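Local coordinates for sulfonate ABC transporter, periplasmic sulfonate-binding protein SsuA (PDB 3UIF), which probably binds sulfonates or related sulfate esters in the periplasm and delivers them to an ABC transporter for uptake, at residues I122-G127 against F148-V153; Y102-K107 against F174-L179; P79-A84 against G293-Q298. All blocks are in the same frame, centred on the assembly; numbering follows the deposited sequence.

Contact 1 (I122-G127 against F148-V153). With SO4 (sulfate ion), chain B.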
loop_
_atom_site.group_PDB
_atom_site.type_symbol
_atom_site.label_atom_id
_atom_site.label_comp_id
_atom_site.label_asym_id
_atom_site.label_seq_id
_atom_site.Cartn_x
_atom_site.Cartn_y
_atom_site.Cartn_z
ATOM N N ILE A 122 18.384 -15.724 0.352
ATOM C CA ILE A 122 17.020 -15.226 0.552
ATOM C C ILE A 122 16.466 -14.604 -0.735
ATOM O O ILE A 122 17.032 -13.638 -1.273
ATOM C CB ILE A 122 16.893 -14.256 1.759
ATOM C CG1 ILE A 122 17.387 -14.925 3.049
ATOM C CG2 ILE A 122 15.445 -13.806 1.947
ATOM C CD1 ILE A 122 17.777 -13.962 4.143
ATOM N N ALA A 123 15.364 -15.191 -1.210
ATOM C CA ALA A 123 14.622 -14.714 -2.375
ATOM C C ALA A 123 13.829 -13.465 -2.010
ATOM O O ALA A 123 12.972 -13.496 -1.119
ATOM C CB ALA A 123 13.695 -15.810 -2.898
ATOM N N LEU A 124 14.134 -12.358 -2.680
ATOM C CA LEU A 124 13.456 -11.091 -2.412
ATOM C C LEU A 124 13.335 -10.264 -3.680
ATOM O O LEU A 124 14.325 -10.051 -4.386
ATOM C CB LEU A 124 14.211 -10.298 -1.344
ATOM C CG LEU A 124 13.938 -8.793 -1.209
ATOM C CD1 LEU A 124 12.570 -8.495 -0.595
ATOM C CD2 LEU A 124 15.055 -8.126 -0.412
ATOM N N HIS A 125 12.127 -9.782 -3.965
ATOM C CA HIS A 125 11.947 -8.956 -5.152
ATOM C C HIS A 125 12.435 -7.550 -4.954
ATOM O O HIS A 125 11.708 -6.691 -4.460
ATOM C CB HIS A 125 10.506 -8.967 -5.645
ATOM C CG HIS A 125 10.378 -8.620 -7.110
ATOM N ND1 HIS A 125 9.218 -8.225 -7.667
ATOM C CD2 HIS A 125 11.330 -8.604 -8.127
ATOM C CE1 HIS A 125 9.416 -7.978 -8.973
ATOM N NE2 HIS A 125 10.708 -8.215 -9.252
ATOM N N ARG A 126 13.673 -7.309 -5.368
ATOM C CA ARG A 126 14.334 -6.018 -5.147
ATOM C C ARG A 126 13.652 -4.830 -5.825
ATOM O O ARG A 126 13.084 -4.966 -6.908
ATOM C CB ARG A 126 15.801 -6.110 -5.527
ATOM C CG ARG A 126 16.487 -7.199 -4.722
ATOM C CD ARG A 126 17.990 -7.087 -4.795
ATOM N NE ARG A 126 18.500 -6.123 -3.835
ATOM C CZ ARG A 126 19.787 -5.999 -3.534
ATOM N NH1 ARG A 126 20.691 -6.786 -4.116
ATOM N NH2 ARG A 126 20.166 -5.094 -2.641
ATOM N N GLY A 127 13.678 -3.677 -5.161
ATOM C CA GLY A 127 13.016 -2.491 -5.680
ATOM C C GLY A 127 11.524 -2.444 -5.405
ATOM O O GLY A 127 10.832 -1.542 -5.897
ATOM N N PHE A 148 23.866 -11.661 3.429
ATOM C CA PHE A 148 23.046 -12.643 2.762
ATOM C C PHE A 148 23.351 -12.665 1.277
ATOM O O PHE A 148 23.780 -11.657 0.709
ATOM C CB PHE A 148 21.575 -12.327 2.999
ATOM C CG PHE A 148 21.230 -12.086 4.448
ATOM C CD1 PHE A 148 20.881 -13.148 5.283
ATOM C CD2 PHE A 148 21.260 -10.797 4.983
ATOM C CE1 PHE A 148 20.556 -12.930 6.614
ATOM C CE2 PHE A 148 20.948 -10.577 6.313
ATOM C CZ PHE A 148 20.592 -11.643 7.130
ATOM N N LYS A 149 23.162 -13.824 0.656
ATOM C CA LYS A 149 23.036 -13.871 -0.792
ATOM C C LYS A 149 21.558 -13.566 -1.127
ATOM O O LYS A 149 20.662 -14.366 -0.839
ATOM C CB LYS A 149 23.513 -15.221 -1.360
ATOM C CG LYS A 149 23.599 -15.278 -2.889
ATOM C CD LYS A 149 24.324 -16.537 -3.363
ATOM C CE LYS A 149 24.946 -16.354 -4.749
ATOM N NZ LYS A 149 25.952 -17.405 -5.106
ATOM N N ILE A 150 21.320 -12.387 -1.697
ATOM C CA ILE A 150 19.978 -11.989 -2.111
ATOM C C ILE A 150 19.697 -12.412 -3.544
ATOM O O ILE A 150 20.309 -11.901 -4.483
ATOM C CB ILE A 150 19.744 -10.457 -1.998
ATOM C CG1 ILE A 150 20.262 -9.900 -0.660
ATOM C CG2 ILE A 150 18.273 -10.119 -2.241
ATOM C CD1 ILE A 150 19.543 -10.417 0.567
ATOM N N VAL A 151 18.754 -13.337 -3.694
ATOM C CA VAL A 151 18.282 -13.778 -5.004
ATOM C C VAL A 151 17.153 -12.844 -5.422
ATOM O O VAL A 151 16.095 -12.835 -4.793
ATOM C CB VAL A 151 17.787 -15.259 -4.978
ATOM C CG1 VAL A 151 17.517 -15.786 -6.385
ATOM C CG2 VAL A 151 18.779 -16.172 -4.260
ATOM N N ASN A 152 17.379 -12.046 -6.463
ATOM C CA ASN A 152 16.359 -11.107 -6.927
ATOM C C ASN A 152 15.365 -11.725 -7.935
ATOM O O ASN A 152 15.664 -11.841 -9.129
ATOM C CB ASN A 152 17.003 -9.816 -7.458
ATOM C CG ASN A 152 15.986 -8.821 -7.995
ATOM O OD1 ASN A 152 14.839 -8.761 -7.540
ATOM N ND2 ASN A 152 16.403 -8.032 -8.971
ATOM N N VAL A 153 14.190 -12.113 -7.426
ATOM C CA VAL A 153 13.132 -12.774 -8.206
ATOM C C VAL A 153 11.733 -12.288 -7.800
ATOM O O VAL A 153 11.512 -11.871 -6.659
ATOM C CB VAL A 153 13.162 -14.314 -8.043
ATOM C CG1 VAL A 153 14.378 -14.923 -8.737
ATOM C CG2 VAL A 153 13.113 -14.716 -6.574
HETATM S S SO4 B . 5.741 -8.075 -8.170
HETATM O O1 SO4 B . 4.515 -8.896 -7.938
HETATM O O2 SO4 B . 5.325 -6.643 -8.075
HETATM O O3 SO4 B . 6.808 -8.387 -7.178
HETATM O O4 SO4 B . 6.367 -8.389 -9.484
HETATM O O HOH W 1 20.028 -9.106 -5.988
#
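Asn152 holds its amide carbon anti to the backbone N (chi1 178°), which swings OD1 back over the end of 122-127; there it accepts a hydrogen bond from Arg126 N at 2.9 Å, the donor standing well above the carbonyl plane. Arg126 has CG anti to its own carbonyl carbon (chi1 -58°), which lays CG, like CB, alongside that amide, CG to Asn152 OD1 being 3.6 Å. The guanidinium stands at right angles to the amide and has Ile150 CB over one face. A water in the guanidinium plane joins Arg126 NH1, 3.1 Å away, to Ile150 O. Arginine suits this exposed margin with its aliphatic stem and charged end, asparagine with an amide reaching a backbone N-H.

Further in, the link is a parallel beta ladder, its strand axes at 41°. Ile122 N donates to Lys149 O (2.9 Å), Val151 N to Ile122 O (3.0 Å) and Leu124 N to Val151 O (2.9 Å). The beta-branched Ile150 and Val151 suit the extended backbone. Ile122 CD1 reaches the Phe148 ring at CD1, and on the other face Ala123 CB, small enough to fit, meets Val153 CG2 at 3.9 Å. His125 ND1 makes a very short bond, of doubtful length, to a sulfate ion probably from the crystallisation liquor and also hydrogen-bonded to Arg128.

The two strands and helix 130-140 form a beta-alpha-beta unit: Leu124 packs on Trp130 and Phe134, and Phe148 on Leu138. Strand 149-151 is one of the sheet's two edge strands within the chain, while Ala123 also bonds through its backbone to strand 169-172.

Contact 2 (Y102-K107 against F174-L179)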
loop_
_atom_site.group_PDB
_atom_site.type_symbol
_atom_site.label_atom_id
_atom_site.label_comp_id
_atom_site.label_asym_id
_atom_site.label_seq_id
_atom_site.Cartn_x
_atom_site.Cartn_y
_atom_site.Cartn_z
ATOM N N TYR A 102 6.455 -10.776 5.329
ATOM C CA TYR A 102 6.600 -12.093 5.947
ATOM C C TYR A 102 7.932 -12.721 5.563
ATOM O O TYR A 102 8.350 -12.637 4.401
ATOM C CB TYR A 102 5.463 -13.013 5.468
ATOM C CG TYR A 102 4.065 -12.496 5.733
ATOM C CD1 TYR A 102 3.428 -11.621 4.849
ATOM C CD2 TYR A 102 3.380 -12.881 6.872
ATOM C CE1 TYR A 102 2.158 -11.147 5.103
ATOM C CE2 TYR A 102 2.103 -12.411 7.141
ATOM C CZ TYR A 102 1.496 -11.553 6.252
ATOM O OH TYR A 102 0.229 -11.134 6.550
ATOM N N LEU A 103 8.587 -13.357 6.529
ATOM C CA LEU A 103 9.756 -14.196 6.264
ATOM C C LEU A 103 9.336 -15.645 6.353
ATOM O O LEU A 103 8.768 -16.086 7.361
ATOM C CB LEU A 103 10.891 -13.904 7.243
ATOM C CG LEU A 103 12.263 -14.543 6.986
ATOM C CD1 LEU A 103 12.887 -14.122 5.660
ATOM C CD2 LEU A 103 13.209 -14.221 8.133
ATOM N N VAL A 104 9.615 -16.372 5.276
ATOM C CA VAL A 104 9.209 -17.756 5.100
ATOM C C VAL A 104 10.463 -18.570 4.916
ATOM O O VAL A 104 11.360 -18.166 4.182
ATOM C CB VAL A 104 8.383 -17.927 3.814
ATOM C CG1 VAL A 104 7.560 -19.196 3.864
ATOM C CG2 VAL A 104 7.507 -16.695 3.552
ATOM N N VAL A 105 10.518 -19.711 5.591
ATOM C CA VAL A 105 11.602 -20.683 5.436
ATOM C C VAL A 105 11.018 -22.036 5.015
ATOM O O VAL A 105 9.837 -22.281 5.241
ATOM C CB VAL A 105 12.468 -20.831 6.723
ATOM C CG1 VAL A 105 13.261 -19.559 6.988
ATOM C CG2 VAL A 105 11.632 -21.235 7.937
ATOM N N PRO A 106 11.837 -22.914 4.398
ATOM C CA PRO A 106 11.290 -24.225 4.015
ATOM C C PRO A 106 10.664 -24.907 5.220
ATOM O O PRO A 106 11.040 -24.614 6.360
ATOM C CB PRO A 106 12.523 -24.997 3.538
ATOM C CG PRO A 106 13.445 -23.939 3.042
ATOM C CD PRO A 106 13.246 -22.773 3.979
ATOM N N LYS A 107 9.696 -25.784 4.970
ATOM C CA LYS A 107 8.992 -26.463 6.060
ATOM C C LYS A 107 9.945 -27.019 7.141
ATOM O O LYS A 107 9.739 -26.770 8.328
ATOM C CB LYS A 107 8.058 -27.568 5.523
ATOM C CG LYS A 107 7.263 -28.315 6.594
ATOM C CD LYS A 107 6.274 -27.394 7.309
ATOM C CE LYS A 107 6.074 -27.795 8.766
ATOM N NZ LYS A 107 7.327 -27.711 9.587
ATOM N N PHE A 174 1.422 -11.398 1.784
ATOM C CA PHE A 174 0.491 -12.467 2.199
ATOM C C PHE A 174 0.446 -13.697 1.286
ATOM O O PHE A 174 -0.086 -14.738 1.671
ATOM C CB PHE A 174 -0.920 -11.904 2.457
ATOM C CG PHE A 174 -1.664 -11.488 1.205
ATOM C CD1 PHE A 174 -1.049 -10.718 0.208
ATOM C CD2 PHE A 174 -2.989 -11.848 1.030
ATOM C CE1 PHE A 174 -1.739 -10.342 -0.937
ATOM C CE2 PHE A 174 -3.691 -11.469 -0.107
ATOM C CZ PHE A 174 -3.070 -10.723 -1.094
ATOM N N ASP A 175 1.014 -13.591 0.087
ATOM C CA ASP A 175 1.198 -14.768 -0.780
ATOM C C ASP A 175 2.005 -15.859 -0.072
ATOM O O ASP A 175 1.954 -17.033 -0.441
ATOM C CB ASP A 175 1.857 -14.381 -2.102
ATOM C CG ASP A 175 3.061 -13.483 -1.906
ATOM O OD1 ASP A 175 2.871 -12.327 -1.458
ATOM O OD2 ASP A 175 4.193 -13.920 -2.214
ATOM N N SER A 176 2.740 -15.469 0.959
ATOM C CA SER A 176 3.465 -16.418 1.804
ATOM C C SER A 176 2.587 -17.566 2.349
ATOM O O SER A 176 3.051 -18.703 2.455
ATOM C CB SER A 176 4.136 -15.680 2.964
ATOM O OG SER A 176 4.890 -14.574 2.496
ATOM N N TYR A 177 1.328 -17.263 2.668
ATOM C CA TYR A 177 0.404 -18.217 3.288
ATOM C C TYR A 177 0.084 -19.444 2.441
ATOM O O TYR A 177 -0.202 -20.525 2.977
ATOM C CB TYR A 177 -0.894 -17.520 3.678
ATOM C CG TYR A 177 -0.768 -16.724 4.949
ATOM C CD1 TYR A 177 -0.539 -17.365 6.188
ATOM C CD2 TYR A 177 -0.878 -15.332 4.927
ATOM C CE1 TYR A 177 -0.421 -16.630 7.355
ATOM C CE2 TYR A 177 -0.758 -14.593 6.090
ATOM C CZ TYR A 177 -0.530 -15.238 7.294
ATOM O OH TYR A 177 -0.418 -14.481 8.432
ATOM N N ILE A 178 0.121 -19.256 1.123
ATOM C CA ILE A 178 -0.049 -20.349 0.168
ATOM C C ILE A 178 0.998 -21.428 0.448
ATOM O O ILE A 178 0.677 -22.618 0.485
ATOM C CB ILE A 178 0.012 -19.824 -1.287
ATOM C CG1 ILE A 178 -1.267 -19.069 -1.618
ATOM C CG2 ILE A 178 0.147 -20.964 -2.282
ATOM C CD1 ILE A 178 -1.204 -18.283 -2.903
ATOM N N LEU A 179 2.240 -20.987 0.669
ATOM C CA LEU A 179 3.349 -21.859 1.044
ATOM C C LEU A 179 3.065 -22.681 2.294
ATOM O O LEU A 179 3.465 -23.844 2.368
ATOM C CB LEU A 179 4.647 -21.060 1.230
ATOM C CG LEU A 179 5.273 -20.464 -0.034
ATOM C CD1 LEU A 179 6.438 -19.549 0.299
ATOM C CD2 LEU A 179 5.700 -21.573 -0.993
#
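Two tyrosines make the aromatic part of this contact. The rings of Tyr102 and Tyr177 lie with centroids 5.2 Å apart and planes at 69°, an oblique pair in which Tyr102 CE2 comes to 3.7 Å from Tyr177 CE2 and Tyr102 OH approaches the edge of the Tyr177 ring. With CG anti to its carbonyl carbon (chi1 -57°), Tyr102 also brings CE1 past the backbone of Phe174, 4.1 Å from Phe174 CB.

Van der Waals contacts of Val104 and Ser176 come next. Val104 splits its methyls: CG1 meets Leu179 CD1 at 3.8 Å, and CG2 rests 3.6 Å from Ser176 CB. Serine is compact enough to sit close over the strand, with its OG 3.4 Å from Tyr102 CB.

No hydrogen bond crosses between the segments. Ser176 OG bonds instead to Leu173 O, Tyr102 OH to Glu258 and Tyr177 OH to Lys192.

With polar ends engaged elsewhere, van der Waals packing joins the start of helix 176-181 and the residues before it to the sheet face carrying Tyr102 and Val104, and Leu162 of helix 155-164 packs beside Val104 and Leu179. Each tyrosine thus serves as an apolar filler and as a hydroxyl reaching a charged partner.

Contact 3 (P79-A84 against G293-Q298)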
loop_
_atom_site.group_PDB
_atom_site.type_symbol
_atom_site.label_atom_id
_atom_site.label_comp_id
_atom_site.label_asym_id
_atom_site.label_seq_id
_atom_site.Cartn_x
_atom_site.Cartn_y
_atom_site.Cartn_z
ATOM N N PRO A 79 4.750 7.372 -6.496
ATOM C CA PRO A 79 4.701 8.826 -6.311
ATOM C C PRO A 79 5.951 9.399 -5.650
ATOM O O PRO A 79 6.359 10.513 -5.972
ATOM C CB PRO A 79 3.474 9.046 -5.430
ATOM C CG PRO A 79 3.130 7.732 -4.839
ATOM C CD PRO A 79 3.687 6.676 -5.743
ATOM N N ILE A 80 6.563 8.651 -4.745
ATOM C CA ILE A 80 7.906 8.986 -4.251
ATOM C C ILE A 80 8.925 9.126 -5.393
ATOM O O ILE A 80 9.682 10.094 -5.433
ATOM C CB ILE A 80 8.408 7.966 -3.190
ATOM C CG1 ILE A 80 7.673 8.165 -1.850
ATOM C CG2 ILE A 80 9.921 8.048 -3.003
ATOM C CD1 ILE A 80 7.795 7.009 -0.887
ATOM N N ILE A 81 8.930 8.174 -6.326
ATOM C CA ILE A 81 9.857 8.202 -7.474
ATOM C C ILE A 81 9.573 9.371 -8.423
ATOM O O ILE A 81 10.495 10.013 -8.913
ATOM C CB ILE A 81 9.880 6.842 -8.222
ATOM C CG1 ILE A 81 10.463 5.756 -7.307
ATOM C CG2 ILE A 81 10.632 6.924 -9.546
ATOM C CD1 ILE A 81 9.986 4.356 -7.633
ATOM N N LEU A 82 8.296 9.645 -8.660
ATOM C CA LEU A 82 7.863 10.795 -9.448
ATOM C C LEU A 82 8.302 12.125 -8.815
ATOM O O LEU A 82 8.926 12.970 -9.472
ATOM C CB LEU A 82 6.336 10.752 -9.623
ATOM C CG LEU A 82 5.640 11.880 -10.385
ATOM C CD1 LEU A 82 6.243 12.062 -11.774
ATOM C CD2 LEU A 82 4.139 11.642 -10.455
ATOM N N ASN A 83 7.976 12.286 -7.534
ATOM C CA ASN A 83 8.266 13.503 -6.784
ATOM C C ASN A 83 9.740 13.828 -6.638
ATOM O O ASN A 83 10.116 14.995 -6.539
ATOM C CB ASN A 83 7.599 13.453 -5.419
ATOM C CG ASN A 83 6.109 13.677 -5.502
ATOM O OD1 ASN A 83 5.617 14.276 -6.453
ATOM N ND2 ASN A 83 5.379 13.192 -4.508
ATOM N N ALA A 84 10.581 12.803 -6.621
ATOM C CA ALA A 84 12.022 13.022 -6.583
ATOM C C ALA A 84 12.462 13.769 -7.845
ATOM O O ALA A 84 13.176 14.768 -7.758
ATOM C CB ALA A 84 12.756 11.704 -6.427
ATOM N N GLY A 293 18.839 3.103 -5.058
ATOM C CA GLY A 293 19.067 3.638 -6.393
ATOM C C GLY A 293 17.852 3.728 -7.300
ATOM O O GLY A 293 18.004 3.819 -8.517
ATOM N N LEU A 294 16.645 3.702 -6.728
ATOM C CA LEU A 294 15.436 3.958 -7.523
ATOM C C LEU A 294 15.350 5.441 -7.901
ATOM O O LEU A 294 14.697 5.796 -8.882
ATOM C CB LEU A 294 14.165 3.535 -6.780
ATOM C CG LEU A 294 13.940 2.074 -6.405
ATOM C CD1 LEU A 294 12.705 1.932 -5.533
ATOM C CD2 LEU A 294 13.807 1.195 -7.640
ATOM N N THR A 295 16.002 6.296 -7.111
ATOM C CA THR A 295 16.071 7.740 -7.369
ATOM C C THR A 295 17.446 8.288 -7.007
ATOM O O THR A 295 18.091 7.803 -6.076
ATOM C CB THR A 295 15.021 8.537 -6.555
ATOM O OG1 THR A 295 15.239 8.353 -5.150
ATOM C CG2 THR A 295 13.603 8.102 -6.897
ATOM N N ARG A 296 17.887 9.303 -7.741
ATOM C CA ARG A 296 19.124 10.010 -7.403
ATOM C C ARG A 296 18.888 10.897 -6.182
ATOM O O ARG A 296 19.734 10.983 -5.293
ATOM C CB ARG A 296 19.599 10.864 -8.578
ATOM C CG ARG A 296 19.505 10.167 -9.925
ATOM C CD ARG A 296 20.049 11.017 -11.071
ATOM N NE ARG A 296 21.457 11.434 -10.907
ATOM C CZ ARG A 296 22.504 10.606 -10.803
ATOM N NH1 ARG A 296 22.327 9.283 -10.810
ATOM N NH2 ARG A 296 23.735 11.102 -10.673
ATOM N N THR A 297 17.707 11.508 -6.148
ATOM C CA THR A 297 17.334 12.576 -5.217
ATOM C C THR A 297 16.360 12.079 -4.130
ATOM O O THR A 297 15.804 10.979 -4.233
ATOM C CB THR A 297 16.761 13.760 -6.055
ATOM O OG1 THR A 297 17.852 14.561 -6.518
ATOM C CG2 THR A 297 15.756 14.659 -5.301
ATOM N N GLN A 298 16.190 12.872 -3.073
ATOM C CA GLN A 298 15.149 12.616 -2.073
ATOM C C GLN A 298 14.020 13.645 -2.142
ATOM O O GLN A 298 14.250 14.835 -2.028
ATOM C CB GLN A 298 15.735 12.584 -0.668
ATOM C CG GLN A 298 16.384 11.264 -0.282
ATOM C CD GLN A 298 16.515 11.111 1.229
ATOM O OE1 GLN A 298 15.584 11.404 1.977
ATOM N NE2 GLN A 298 17.675 10.650 1.682
#
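Ala84, Ile81 and Thr295 bury more surface here than the other residues, and all three meet at one methyl group. Thr295 CG2 lies against helix 77-85, 3.7 Å from Ala84 CB, 3.8 Å from Ile81 CA and 3.9 Å from Ile81 CG1. Ile81 and Ala84, about one turn apart, lie on neighbouring parts of the helix surface, and the methyl sits against both.

The torsion of Thr295 divides its two branches. At chi1 61° CG2 is beside the backbone N and faces the helix, while OG1, between N and the carbonyl carbon, turns along its own loop to donate to Thr297 O at 2.8 Å in the carbonyl plane. Threonine suits the place because it offers a methyl to the helix and a hydroxyl to the loop.

Ala84, with nothing beyond CB, lets the Thr295 methyl come close to the helix. Thr297 CG2 reaches the helix backbone, 3.6 Å from Ala84 O. Ile81 stretches the other way, its CD1 4.2 Å from Leu294 CD1 at the margin.

Gln290 of helix 276-291 bonds with both ends of its amide to the loop, at Arg296 O and the Gln298 side chain. No hydrogen bond passes between the two segments; Thr295 OG1 and Gln290 tie the loop to itself and to the preceding helix. What crosses is a small set of mostly apolar van der Waals contacts, dependent on fit more than direction.

How the contacts relate
Contacts 1 and 2 belong to the same five-stranded sheet, with centres about 15 Å apart: the first pairs its edge strand 149-151 with 121-124, the second lays 174-179 over strand 102-106. Contact 2 is buried and has no hydrogen bonds across it, whereas contact 1, partly buried, rests on a backbone ladder and turns polar at its exposed end. Contact 3 is a surface contact away from that sheet, about 30 Å from contact 2 between centres, and relies mainly on aliphatic packing round a threonine methyl. It nevertheless touches contact 1, where Leu294 CD1 packs 4.0 Å from Gly127 O. Along the chain, contact 1 is nested inside contact 2, and contact 2 inside contact 3.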